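Nrps/pks (Streptomyces albus, PDB 4OPF) is a ketosynthase domain of an "AT-less" type I polyketide synthase for oxazolomycin, probably passing the acyl chain on without elongating it. Local coordinates at residues G251-N256 / M275-A280; D287-I292 / A312-G317; I305-I310 / Q363-F368; L348-R353 / A387-A392. All blocks are in the same frame, centred on the assembly; numbering follows the deposited sequence. Where two conformers were deposited one is given.

Contact 1 (G251-N256 / M275-A280); sequences GIAVNN and MARALA
A chi1 of -179° swings Arg277 CG opposite the backbone N, and a bend at chi2 (67°) lays the start of the side chain against Ala253, whose CB touches Arg277 CG at 3.7 Å. The same methyl also lies 3.7 Å from Ala278 N, so it sits where one helical side chain leaves the backbone and the next residue begins. Ala278 answers with its own methyl, CB to CB of Ala253 at 4.1 Å. Gly251 continues the contact without a side chain: its CA is 4.0 Å from Ala278 O, and a CB built there would strike that oxygen. Because small groups (two alanine methyls, a glycine) carry most of the contact, the segment axes come within 6.4 Å, running nearly antiparallel at 150°. No hydrogen bond crosses the contact. Beyond the bend, Arg277 carries its guanidinium to the dimer interface, where NH1 makes a salt bridge with Asp178 of the second subunit. Ile252 and Val254 turn their side chains to the other side of the sheet, onto helix 162-175. A sheet with a helix packed on each side is characteristic of the layered alpha-beta thiolase fold of ketosynthases.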
loop_
_atom_site.group_PDB
_atom_site.type_symbol
_atom_site.label_atom_id
_atom_site.label_comp_id
_atom_site.label_asym_id
_atom_site.label_seq_id
_atom_site.Cartn_x
_atom_site.Cartn_y
_atom_site.Cartn_z
ATOM N N GLY A 251 -17.414 0.255 -4.907
ATOM C CA GLY A 251 -16.421 1.325 -5.061
ATOM C C GLY A 251 -15.813 1.675 -3.718
ATOM O O GLY A 251 -16.425 1.504 -2.658
ATOM N N ILE A 252 -14.552 2.031 -3.752
ATOM C CA ILE A 252 -13.809 2.468 -2.576
ATOM C C ILE A 252 -12.840 3.564 -2.974
ATOM O O ILE A 252 -12.272 3.496 -4.069
ATOM C CB ILE A 252 -13.146 1.309 -1.846
ATOM C CG1 ILE A 252 -12.334 1.858 -0.691
ATOM C CG2 ILE A 252 -12.269 0.510 -2.794
ATOM C CD1 ILE A 252 -12.052 0.844 0.322
ATOM N N ALA A 253 -12.708 4.601 -2.139
ATOM C CA ALA A 253 -11.821 5.697 -2.411
ATOM C C ALA A 253 -11.091 6.083 -1.151
ATOM O O ALA A 253 -11.605 5.863 -0.056
ATOM C CB ALA A 253 -12.582 6.885 -2.899
ATOM N N VAL A 254 -9.884 6.637 -1.331
ATOM C CA VAL A 254 -9.017 7.069 -0.256
ATOM C C VAL A 254 -8.485 8.426 -0.641
ATOM O O VAL A 254 -8.135 8.646 -1.782
ATOM C CB VAL A 254 -7.880 6.086 -0.048
ATOM C CG1 VAL A 254 -6.831 6.605 0.956
ATOM C CG2 VAL A 254 -8.435 4.768 0.433
ATOM N N ASN A 255 -8.337 9.324 0.310
ATOM C CA ASN A 255 -7.663 10.593 0.024
ATOM C C ASN A 255 -7.012 11.067 1.323
ATOM O O ASN A 255 -6.902 10.299 2.300
ATOM C CB ASN A 255 -8.616 11.639 -0.626
ATOM C CG ASN A 255 -9.635 12.244 0.365
ATOM O OD1 ASN A 255 -9.547 12.056 1.560
ATOM N ND2 ASN A 255 -10.562 13.007 -0.151
ATOM N N ASN A 256 -6.502 12.279 1.311
ATOM C CA ASN A 256 -5.815 12.845 2.454
ATOM C C ASN A 256 -6.325 14.261 2.684
ATOM O O ASN A 256 -6.537 15.013 1.739
ATOM C CB ASN A 256 -4.313 12.953 2.185
ATOM C CG ASN A 256 -3.524 13.093 3.450
ATOM O OD1 ASN A 256 -3.191 14.184 3.860
ATOM N ND2 ASN A 256 -3.226 11.976 4.086
HETATM N N MSE A 275 -16.067 10.794 -0.276
HETATM C CA MSE A 275 -17.373 10.127 -0.409
HETATM C C MSE A 275 -17.893 10.267 -1.834
HETATM O O MSE A 275 -18.372 9.290 -2.406
HETATM C CB MSE A 275 -18.415 10.661 0.557
HETATM C CG MSE A 275 -18.051 10.397 2.027
HETATM SE SE MSE A 275 -19.562 10.824 3.238
HETATM C CE MSE A 275 -19.266 12.721 3.302
ATOM N N ALA A 276 -17.815 11.459 -2.408
ATOM C CA ALA A 276 -18.224 11.643 -3.806
ATOM C C ALA A 276 -17.417 10.797 -4.769
ATOM O O ALA A 276 -17.955 10.246 -5.723
ATOM C CB ALA A 276 -18.127 13.125 -4.195
ATOM N N ARG A 277 -16.117 10.632 -4.529
ATOM C CA ARG A 277 -15.315 9.750 -5.359
ATOM C C ARG A 277 -15.723 8.298 -5.268
ATOM O O ARG A 277 -15.778 7.580 -6.282
ATOM C CB ARG A 277 -13.821 9.943 -5.004
ATOM C CG ARG A 277 -12.848 9.099 -5.793
ATOM C CD ARG A 277 -12.785 9.470 -7.302
ATOM N NE ARG A 277 -11.920 8.471 -7.955
ATOM C CZ ARG A 277 -11.999 8.095 -9.223
ATOM N NH1 ARG A 277 -11.181 7.143 -9.668
ATOM N NH2 ARG A 277 -12.903 8.653 -10.029
ATOM N N ALA A 278 -15.972 7.788 -4.076
ATOM C CA ALA A 278 -16.360 6.371 -3.974
ATOM C C ALA A 278 -17.673 6.117 -4.690
ATOM O O ALA A 278 -17.869 5.063 -5.334
ATOM C CB ALA A 278 -16.504 5.927 -2.535
ATOM N N LEU A 279 -18.594 7.042 -4.537
ATOM C CA LEU A 279 -19.871 6.954 -5.273
ATOM C C LEU A 279 -19.737 6.941 -6.773
ATOM O O LEU A 279 -20.397 6.135 -7.433
ATOM C CB LEU A 279 -20.755 8.138 -4.973
ATOM C CG LEU A 279 -21.582 8.061 -3.735
ATOM C CD1 LEU A 279 -22.446 9.332 -3.808
ATOM C CD2 LEU A 279 -22.506 6.824 -3.694
ATOM N N ALA A 280 -18.913 7.841 -7.316
ATOM C CA ALA A 280 -18.618 7.835 -8.725
ATOM C C ALA A 280 -18.018 6.515 -9.188
ATOM O O ALA A 280 -18.426 6.000 -10.221
ATOM C CB ALA A 280 -17.688 9.003 -9.089
#

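Contact 2 (D287-I292 / A312-G317); sequences DDVTYI and AVYRDG
Arg315 and Val289 join the C-terminal end of helix 300-314 to the residues leading into strand 291-293, within a beta-alpha-beta unit that runs from this strand through the helix to the parallel neighbouring strand 322-325. Arg315 is the first residue to leave the helix. From CB its chain sets out beside the backbone N and bends at chi2 (-56°), which turns it back toward the segment 287-292. CD passes 3.5 Å from Asp287 OD1. That oxygen stands over one face of the guanidinium, 3.8 Å from NE, so the salt bridge is long and purely one of charge. At the tip, NH2 donates in the guanidinium plane to Val289 O (2.9 Å, 164°), while NH1 donates to Tyr314 O at 2.9 Å. Thr320 O at NE, Pro321 O at NH2 and Ala286 O at NH1 bring the count to five bonds to backbone carbonyls, which fix the rotation of this buried group. Replacing Arg315 by a leucine is likely to leave these carbonyls without their donors and Asp287 without its nearby positive charge. Alongside, the Tyr314 ring, its hydroxyl hydrogen-bonded to His404, takes Ile292 CD1 over one face, a CH-pi contact 3.9 Å from the centroid, and meets Val289 CB obliquely at CE1, 3.6 Å away. Asp287 OD1, bonded to Ser318 OG, receives a weak bond from a water that also donates to Tyr314 O at 3.0 Å.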
loop_
_atom_site.group_PDB
_atom_site.type_symbol
_atom_site.label_atom_id
_atom_site.label_comp_id
_atom_site.label_asym_id
_atom_site.label_seq_id
_atom_site.Cartn_x
_atom_site.Cartn_y
_atom_site.Cartn_z
ATOM N N ASP A 287 -28.944 8.592 -3.911
ATOM C CA ASP A 287 -30.198 8.226 -3.255
ATOM C C ASP A 287 -30.405 6.728 -3.070
ATOM O O ASP A 287 -31.241 6.317 -2.284
ATOM C CB ASP A 287 -31.383 8.771 -4.071
ATOM C CG ASP A 287 -31.809 10.193 -3.660
ATOM O OD1 ASP A 287 -31.468 10.715 -2.590
ATOM O OD2 ASP A 287 -32.537 10.815 -4.455
ATOM N N ASP A 288 -29.680 5.901 -3.821
ATOM C CA ASP A 288 -29.789 4.477 -3.674
ATOM C C ASP A 288 -29.041 3.943 -2.474
ATOM O O ASP A 288 -29.313 2.816 -2.066
ATOM C CB ASP A 288 -29.322 3.762 -4.934
ATOM C CG ASP A 288 -30.295 3.966 -6.105
ATOM O OD1 ASP A 288 -31.486 4.140 -5.884
ATOM O OD2 ASP A 288 -29.845 3.948 -7.237
ATOM N N VAL A 289 -28.133 4.727 -1.909
ATOM C CA VAL A 289 -27.392 4.284 -0.704
ATOM C C VAL A 289 -28.302 4.596 0.487
ATOM O O VAL A 289 -28.588 5.738 0.773
ATOM C CB VAL A 289 -26.037 4.972 -0.582
ATOM C CG1 VAL A 289 -25.279 4.519 0.659
ATOM C CG2 VAL A 289 -25.188 4.726 -1.829
ATOM N N THR A 290 -28.709 3.540 1.163
ATOM C CA THR A 290 -29.739 3.548 2.190
ATOM C C THR A 290 -29.209 3.658 3.612
ATOM O O THR A 290 -29.916 4.160 4.504
ATOM C CB THR A 290 -30.546 2.254 2.049
ATOM O OG1 THR A 290 -31.127 2.251 0.758
ATOM C CG2 THR A 290 -31.630 2.079 3.086
ATOM N N TYR A 291 -27.994 3.187 3.845
ATOM C CA TYR A 291 -27.412 3.168 5.175
ATOM C C TYR A 291 -25.932 3.527 5.093
ATOM O O TYR A 291 -25.249 3.085 4.181
ATOM C CB TYR A 291 -27.526 1.761 5.741
ATOM C CG TYR A 291 -27.032 1.602 7.166
ATOM C CD1 TYR A 291 -27.877 1.847 8.211
ATOM C CD2 TYR A 291 -25.706 1.231 7.460
ATOM C CE1 TYR A 291 -27.488 1.712 9.518
ATOM C CE2 TYR A 291 -25.280 1.118 8.789
ATOM C CZ TYR A 291 -26.180 1.330 9.805
ATOM O OH TYR A 291 -25.857 1.202 11.146
ATOM N N ILE A 292 -25.449 4.329 6.031
ATOM C CA ILE A 292 -24.050 4.650 6.164
ATOM C C ILE A 292 -23.580 4.310 7.593
ATOM O O ILE A 292 -24.113 4.830 8.577
ATOM C CB ILE A 292 -23.822 6.122 5.909
ATOM C CG1 ILE A 292 -24.367 6.469 4.507
ATOM C CG2 ILE A 292 -22.369 6.502 6.020
ATOM C CD1 ILE A 292 -24.218 7.898 4.178
ATOM N N ALA A 312 -24.562 16.789 2.276
ATOM C CA ALA A 312 -24.179 17.488 1.058
ATOM C C ALA A 312 -23.891 16.532 -0.090
ATOM O O ALA A 312 -24.235 16.805 -1.225
ATOM C CB ALA A 312 -23.002 18.431 1.298
ATOM N N VAL A 313 -23.301 15.396 0.187
ATOM C CA VAL A 313 -22.919 14.503 -0.850
ATOM C C VAL A 313 -24.075 13.551 -1.198
ATOM O O VAL A 313 -24.327 13.288 -2.377
ATOM C CB VAL A 313 -21.708 13.650 -0.440
ATOM C CG1 VAL A 313 -21.531 12.457 -1.380
ATOM C CG2 VAL A 313 -20.436 14.471 -0.458
ATOM N N TYR A 314 -24.712 12.991 -0.181
ATOM C CA TYR A 314 -25.698 11.909 -0.366
ATOM C C TYR A 314 -27.141 12.361 -0.571
ATOM O O TYR A 314 -27.920 11.646 -1.230
ATOM C CB TYR A 314 -25.648 10.931 0.835
ATOM C CG TYR A 314 -24.588 9.894 0.639
ATOM C CD1 TYR A 314 -24.843 8.842 -0.161
ATOM C CD2 TYR A 314 -23.356 9.980 1.221
ATOM C CE1 TYR A 314 -23.939 7.863 -0.353
ATOM C CE2 TYR A 314 -22.396 9.019 0.998
ATOM C CZ TYR A 314 -22.700 7.955 0.221
ATOM O OH TYR A 314 -21.828 6.971 -0.133
ATOM N N ARG A 315 -27.476 13.519 -0.017
ATOM C CA ARG A 315 -28.852 14.026 0.005
ATOM C C ARG A 315 -28.998 15.495 -0.407
ATOM O O ARG A 315 -29.827 16.218 0.135
ATOM C CB ARG A 315 -29.511 13.781 1.377
ATOM C CG ARG A 315 -29.751 12.292 1.707
ATOM C CD ARG A 315 -30.589 11.559 0.668
ATOM N NE ARG A 315 -30.831 10.180 1.070
ATOM C CZ ARG A 315 -30.102 9.123 0.694
ATOM N NH1 ARG A 315 -29.066 9.231 -0.097
ATOM N NH2 ARG A 315 -30.411 7.926 1.145
ATOM N N ASP A 316 -28.211 15.924 -1.382
ATOM C CA ASP A 316 -28.243 17.311 -1.816
ATOM C C ASP A 316 -29.502 17.517 -2.630
ATOM O O ASP A 316 -29.634 16.936 -3.677
ATOM C CB ASP A 316 -26.991 17.627 -2.655
ATOM C CG ASP A 316 -26.841 19.091 -2.904
ATOM O OD1 ASP A 316 -27.592 19.855 -2.243
ATOM O OD2 ASP A 316 -26.061 19.500 -3.801
ATOM N N GLY A 317 -30.439 18.285 -2.115
ATOM C CA GLY A 317 -31.735 18.498 -2.757
ATOM C C GLY A 317 -32.639 17.266 -2.723
ATOM O O GLY A 317 -33.487 17.113 -3.600
HETATM O O HOH W 1 -29.352 12.492 -3.667
#

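Contact 3 (I305-I310 / Q363-F368)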
loop_
_atom_site.group_PDB
_atom_site.type_symbol
_atom_site.label_atom_id
_atom_site.label_comp_id
_atom_site.label_asym_id
_atom_site.label_seq_id
_atom_site.Cartn_x
_atom_site.Cartn_y
_atom_site.Cartn_z
ATOM N N ILE A 305 -19.391 18.171 11.391
ATOM C CA ILE A 305 -18.804 18.233 10.064
ATOM C C ILE A 305 -19.182 17.003 9.250
ATOM O O ILE A 305 -19.599 17.120 8.062
ATOM C CB ILE A 305 -17.282 18.414 10.149
ATOM C CG1 ILE A 305 -17.010 19.879 10.532
ATOM C CG2 ILE A 305 -16.609 18.000 8.844
ATOM C CD1 ILE A 305 -15.587 20.137 10.956
ATOM N N GLU A 306 -19.081 15.845 9.880
ATOM C CA GLU A 306 -19.427 14.616 9.191
ATOM C C GLU A 306 -20.868 14.596 8.738
ATOM O O GLU A 306 -21.150 14.197 7.605
ATOM C CB GLU A 306 -19.101 13.334 9.990
ATOM C CG GLU A 306 -19.511 12.116 9.185
ATOM C CD GLU A 306 -19.164 10.717 9.773
ATOM O OE1 GLU A 306 -18.999 10.620 11.035
ATOM O OE2 GLU A 306 -19.110 9.716 8.944
ATOM N N LEU A 307 -21.787 14.959 9.619
ATOM C CA LEU A 307 -23.215 14.936 9.271
ATOM C C LEU A 307 -23.563 15.915 8.117
ATOM O O LEU A 307 -24.306 15.590 7.228
ATOM C CB LEU A 307 -24.058 15.309 10.484
ATOM C CG LEU A 307 -24.068 14.280 11.621
ATOM C CD1 LEU A 307 -24.940 14.841 12.708
ATOM C CD2 LEU A 307 -24.599 12.929 11.246
ATOM N N LYS A 308 -22.973 17.089 8.121
ATOM C CA LYS A 308 -23.177 18.034 7.025
ATOM C C LYS A 308 -22.567 17.530 5.753
ATOM O O LYS A 308 -23.108 17.747 4.695
ATOM C CB LYS A 308 -22.556 19.376 7.371
ATOM C CG LYS A 308 -23.312 20.053 8.503
ATOM C CD LYS A 308 -22.712 21.420 8.821
ATOM C CE LYS A 308 -23.492 22.098 9.956
ATOM N NZ LYS A 308 -22.877 23.376 10.441
ATOM N N ALA A 309 -21.444 16.827 5.837
ATOM C CA ALA A 309 -20.803 16.350 4.615
ATOM C C ALA A 309 -21.607 15.207 3.985
ATOM O O ALA A 309 -21.774 15.140 2.735
ATOM C CB ALA A 309 -19.377 15.887 4.915
ATOM N N ILE A 310 -22.086 14.281 4.825
ATOM C CA ILE A 310 -23.065 13.263 4.363
ATOM C C ILE A 310 -24.307 13.876 3.664
ATOM O O ILE A 310 -24.637 13.503 2.532
ATOM C CB ILE A 310 -23.508 12.360 5.506
ATOM C CG1 ILE A 310 -22.282 11.506 5.914
ATOM C CG2 ILE A 310 -24.669 11.447 5.052
ATOM C CD1 ILE A 310 -22.453 10.817 7.260
ATOM N N GLN A 363 -28.926 13.023 22.408
ATOM C CA GLN A 363 -28.708 14.364 22.958
ATOM C C GLN A 363 -28.175 15.216 21.800
ATOM O O GLN A 363 -26.982 15.544 21.752
ATOM C CB GLN A 363 -27.722 14.309 24.146
ATOM C CG GLN A 363 -27.755 15.509 25.089
ATOM C CD GLN A 363 -27.442 15.141 26.537
ATOM O OE1 GLN A 363 -26.397 15.522 27.078
ATOM N NE2 GLN A 363 -28.352 14.395 27.169
ATOM N N PRO A 364 -29.070 15.579 20.855
ATOM C CA PRO A 364 -28.580 16.023 19.555
ATOM C C PRO A 364 -27.635 17.225 19.665
ATOM O O PRO A 364 -27.614 17.939 20.678
ATOM C CB PRO A 364 -29.864 16.356 18.774
ATOM C CG PRO A 364 -30.873 16.679 19.820
ATOM C CD PRO A 364 -30.506 15.865 21.034
ATOM N N LEU A 365 -26.856 17.427 18.612
ATOM C CA LEU A 365 -25.823 18.442 18.605
ATOM C C LEU A 365 -26.520 19.780 18.521
ATOM O O LEU A 365 -27.717 19.831 18.262
ATOM C CB LEU A 365 -24.862 18.216 17.432
ATOM C CG LEU A 365 -24.046 16.908 17.434
ATOM C CD1 LEU A 365 -23.596 16.506 18.836
ATOM C CD2 LEU A 365 -24.849 15.789 16.796
ATOM N N GLU A 366 -25.776 20.859 18.705
ATOM C CA GLU A 366 -26.387 22.162 18.954
ATOM C C GLU A 366 -26.571 22.994 17.686
ATOM O O GLU A 366 -27.388 23.929 17.667
ATOM C CB GLU A 366 -25.540 22.938 19.960
ATOM C CG GLU A 366 -26.274 24.035 20.711
ATOM C CD GLU A 366 -25.302 24.919 21.457
ATOM O OE1 GLU A 366 -24.411 24.366 22.132
ATOM O OE2 GLU A 366 -25.411 26.156 21.350
ATOM N N HIS A 367 -25.820 22.667 16.632
ATOM C CA HIS A 367 -25.847 23.472 15.405
ATOM C C HIS A 367 -26.250 22.629 14.187
ATOM O O HIS A 367 -25.745 22.826 13.071
ATOM C CB HIS A 367 -24.492 24.193 15.218
ATOM C CG HIS A 367 -24.182 25.192 16.305
ATOM N ND1 HIS A 367 -23.182 25.002 17.239
ATOM C CD2 HIS A 367 -24.758 26.382 16.614
ATOM C CE1 HIS A 367 -23.150 26.030 18.069
ATOM N NE2 HIS A 367 -24.095 26.881 17.712
ATOM N N PHE A 368 -27.192 21.707 14.415
ATOM C CA PHE A 368 -27.672 20.804 13.370
ATOM C C PHE A 368 -29.146 20.452 13.540
ATOM O O PHE A 368 -29.522 19.809 14.516
ATOM C CB PHE A 368 -26.849 19.505 13.365
ATOM C CG PHE A 368 -27.161 18.593 12.207
ATOM C CD1 PHE A 368 -26.655 18.853 10.939
ATOM C CD2 PHE A 368 -27.973 17.482 12.385
ATOM C CE1 PHE A 368 -26.953 18.017 9.868
ATOM C CE2 PHE A 368 -28.275 16.642 11.316
ATOM C CZ PHE A 368 -27.766 16.916 10.060
#
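Leu307 sits over one face of the Phe368 ring, and this pair forms the tight half of the contact. The two side chains cross at about a right angle, with CB and CD1 of the leucine on the same face of the ring. CD1 stands 4.2 Å from the ring centroid and 17° off its normal, a CH-pi contact, while CB reaches Phe368 CE1 at 4.0 Å. The ring reaches the leucine because Phe368 has its CG anti to the backbone N (chi1 -173°), which extends it from the loop toward the helix. Leu365 closes the apolar group: its CD2 lies 4.2 Å from Leu307 CD1, so this one methyl is shared between a ring face and a second leucine.

The other half is looser and turned to solvent. Lys308, extended beyond CG, runs past the ring, its CG meeting Phe368 obliquely, 4.3 Å from CD1. Farther out, its CE is 3.9 Å from His367 O. The ammonium makes no hydrogen bond across the contact, and NZ remains 7.0 Å from His367 ND1, so little beyond van der Waals contact ties this side together.

Phe368 also touches Leu304 one turn earlier on helix 300-314 and makes an edge-to-face stack with Phe370, while Leu365 rests on Gln300. The loop that leads from strand 354-355 to strand 375-376 thereby lies along one flank of helix 300-314. On another flank Ala309 and Ile310 pack against Met275 of helix 268-282, and Glu306 turns toward strand 390-396.

Contact 4 (L348-R353 / A387-A392)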
loop_
_atom_site.group_PDB
_atom_site.type_symbol
_atom_site.label_atom_id
_atom_site.label_comp_id
_atom_site.label_asym_id
_atom_site.label_seq_id
_atom_site.Cartn_x
_atom_site.Cartn_y
_atom_site.Cartn_z
ATOM N N LEU A 348 -22.909 -7.982 6.894
ATOM C CA LEU A 348 -23.914 -8.782 7.574
ATOM C C LEU A 348 -25.347 -8.190 7.461
ATOM O O LEU A 348 -26.337 -8.928 7.289
ATOM C CB LEU A 348 -23.531 -8.951 9.034
ATOM C CG LEU A 348 -22.322 -9.835 9.280
ATOM C CD1 LEU A 348 -21.940 -9.769 10.750
ATOM C CD2 LEU A 348 -22.656 -11.268 8.924
HETATM N N MSE A 349 -25.454 -6.880 7.581
HETATM C CA MSE A 349 -26.744 -6.192 7.384
HETATM C C MSE A 349 -27.300 -6.456 6.023
HETATM O O MSE A 349 -28.476 -6.756 5.889
HETATM C CB MSE A 349 -26.574 -4.706 7.572
HETATM C CG MSE A 349 -26.613 -4.381 9.077
HETATM SE SE MSE A 349 -26.275 -2.448 9.332
HETATM C CE MSE A 349 -27.492 -1.837 7.936
ATOM N N LEU A 350 -26.468 -6.313 4.987
ATOM C CA LEU A 350 -26.878 -6.516 3.581
ATOM C C LEU A 350 -27.296 -7.951 3.313
ATOM O O LEU A 350 -28.359 -8.223 2.735
ATOM C CB LEU A 350 -25.757 -6.115 2.614
ATOM C CG LEU A 350 -25.470 -4.627 2.523
ATOM C CD1 LEU A 350 -24.114 -4.410 1.847
ATOM C CD2 LEU A 350 -26.562 -3.896 1.743
ATOM N N ARG A 351 -26.507 -8.879 3.826
ATOM C CA ARG A 351 -26.818 -10.285 3.740
ATOM C C ARG A 351 -28.118 -10.653 4.457
ATOM O O ARG A 351 -28.883 -11.439 3.921
ATOM C CB ARG A 351 -25.645 -11.086 4.330
ATOM C CG ARG A 351 -25.653 -12.536 3.987
ATOM C CD ARG A 351 -24.347 -13.206 4.408
ATOM N NE ARG A 351 -24.515 -14.109 5.539
ATOM C CZ ARG A 351 -23.511 -14.627 6.248
ATOM N NH1 ARG A 351 -22.243 -14.332 5.980
ATOM N NH2 ARG A 351 -23.784 -15.431 7.260
ATOM N N ASN A 352 -28.341 -10.161 5.683
ATOM C CA ASN A 352 -29.581 -10.465 6.399
ATOM C C ASN A 352 -30.733 -9.531 6.049
ATOM O O ASN A 352 -31.818 -9.708 6.566
ATOM C CB ASN A 352 -29.367 -10.406 7.890
ATOM C CG ASN A 352 -28.458 -11.518 8.381
ATOM O OD1 ASN A 352 -28.908 -12.622 8.479
ATOM N ND2 ASN A 352 -27.221 -11.218 8.731
ATOM N N ARG A 353 -30.481 -8.525 5.208
ATOM C CA ARG A 353 -31.467 -7.498 4.832
ATOM C C ARG A 353 -32.117 -6.857 6.051
ATOM O O ARG A 353 -33.332 -6.857 6.193
ATOM C CB ARG A 353 -32.526 -8.084 3.890
ATOM C CG ARG A 353 -31.885 -8.664 2.651
ATOM C CD ARG A 353 -32.822 -9.457 1.766
ATOM N NE ARG A 353 -32.014 -10.070 0.703
ATOM C CZ ARG A 353 -32.480 -10.750 -0.353
ATOM N NH1 ARG A 353 -33.790 -10.930 -0.529
ATOM N NH2 ARG A 353 -31.620 -11.247 -1.250
ATOM N N ALA A 387 -36.145 0.182 -0.394
ATOM C CA ALA A 387 -35.085 0.999 -0.979
ATOM C C ALA A 387 -33.927 0.074 -1.323
ATOM O O ALA A 387 -33.884 -1.038 -0.850
ATOM C CB ALA A 387 -34.648 2.056 0.024
ATOM N N PRO A 388 -32.994 0.519 -2.175
ATOM C CA PRO A 388 -32.021 -0.463 -2.644
ATOM C C PRO A 388 -31.075 -0.999 -1.543
ATOM O O PRO A 388 -30.802 -0.302 -0.519
ATOM C CB PRO A 388 -31.240 0.297 -3.720
ATOM C CG PRO A 388 -32.189 1.346 -4.199
ATOM C CD PRO A 388 -33.041 1.721 -3.031
ATOM N N LEU A 389 -30.573 -2.218 -1.776
ATOM C CA LEU A 389 -29.642 -2.856 -0.856
ATOM C C LEU A 389 -28.212 -2.343 -1.122
ATOM O O LEU A 389 -27.390 -3.062 -1.678
ATOM C CB LEU A 389 -29.690 -4.370 -0.994
ATOM C CG LEU A 389 -30.764 -5.074 -0.198
ATOM C CD1 LEU A 389 -30.855 -6.529 -0.658
ATOM C CD2 LEU A 389 -30.446 -5.005 1.295
ATOM N N LEU A 390 -27.973 -1.104 -0.729
ATOM C CA LEU A 390 -26.704 -0.455 -0.830
ATOM C C LEU A 390 -26.421 0.282 0.480
ATOM O O LEU A 390 -27.318 0.887 1.070
ATOM C CB LEU A 390 -26.686 0.555 -1.963
ATOM C CG LEU A 390 -26.576 -0.034 -3.361
ATOM C CD1 LEU A 390 -27.253 0.866 -4.367
ATOM C CD2 LEU A 390 -25.132 -0.176 -3.810
ATOM N N ALA A 391 -25.175 0.168 0.919
ATOM C CA ALA A 391 -24.664 0.772 2.128
ATOM C C ALA A 391 -23.226 1.265 1.948
ATOM O O ALA A 391 -22.516 0.865 1.017
ATOM C CB ALA A 391 -24.760 -0.230 3.277
ATOM N N ALA A 392 -22.812 2.177 2.804
ATOM C CA ALA A 392 -21.476 2.734 2.748
ATOM C C ALA A 392 -20.851 2.754 4.139
ATOM O O ALA A 392 -21.558 2.646 5.170
ATOM C CB ALA A 392 -21.472 4.113 2.168
#
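Leu389 is wedged between Leu350 and Arg353 at the end of helix 338-352, one branch directed at each. Its CD2 meets Leu350 CD2 at 4.1 Å. Its CD1 lies 4.0 Å from Arg353 NE, where the extended arginine chain crosses the leucine at about a right angle and offers CG as well as the nitrogen. Leu350, with CG set beside its backbone N (chi1 -70°), sends the same CD2 methyl over the backbone too: it is 3.6 Å from Leu389 O and 4.4 Å from Ala391 CB. The contact is van der Waals in kind, with no hydrogen bond across it. Both segments turn here: Arg353, with positive phi, is the C-prime residue of a Schellman motif, and Leu389 is the centre of an inverse gamma turn just before strand 390-396. Cut back to an alanine, Leu389 would probably leave a gap beside Leu350 CD2 and the Arg353 chain freer to swing. Leu350 also touches Leu407, bridging strand 390-396 and its antiparallel neighbour 401-408. The helix meets helix 24-33 on another side, with Leu348 and Met349 against Trp28, while strand 291-293 borders strand 390-396 on its other edge.

Contact 2 touches each of the others. It lies about 14 Å from contact 1, centre to centre, where Leu279 CD2 packs on Tyr314 OH at 3.6 Å. Contact 3 shares helix 300-314 with it, and Ile292 CD1 meets Ile310 CG2 at 3.7 Å. Contact 4 adjoins it through neighbouring strands, Thr290 OG1 probably bonding to Pro388 O at 2.9 Å. Contacts 1 and 3 meet where selenomethionine Met275 CE reaches Ala309 C at 3.5 Å, whereas contacts 3 and 4 stay about 8 Å apart at their nearest atoms. Beyond strand 291-293, Glu306 accepts hydrogen bonds from the backbone N of Asn295 and Ala296; Asn295 probably occupies the place of the catalytic histidine of condensing ketosynthases.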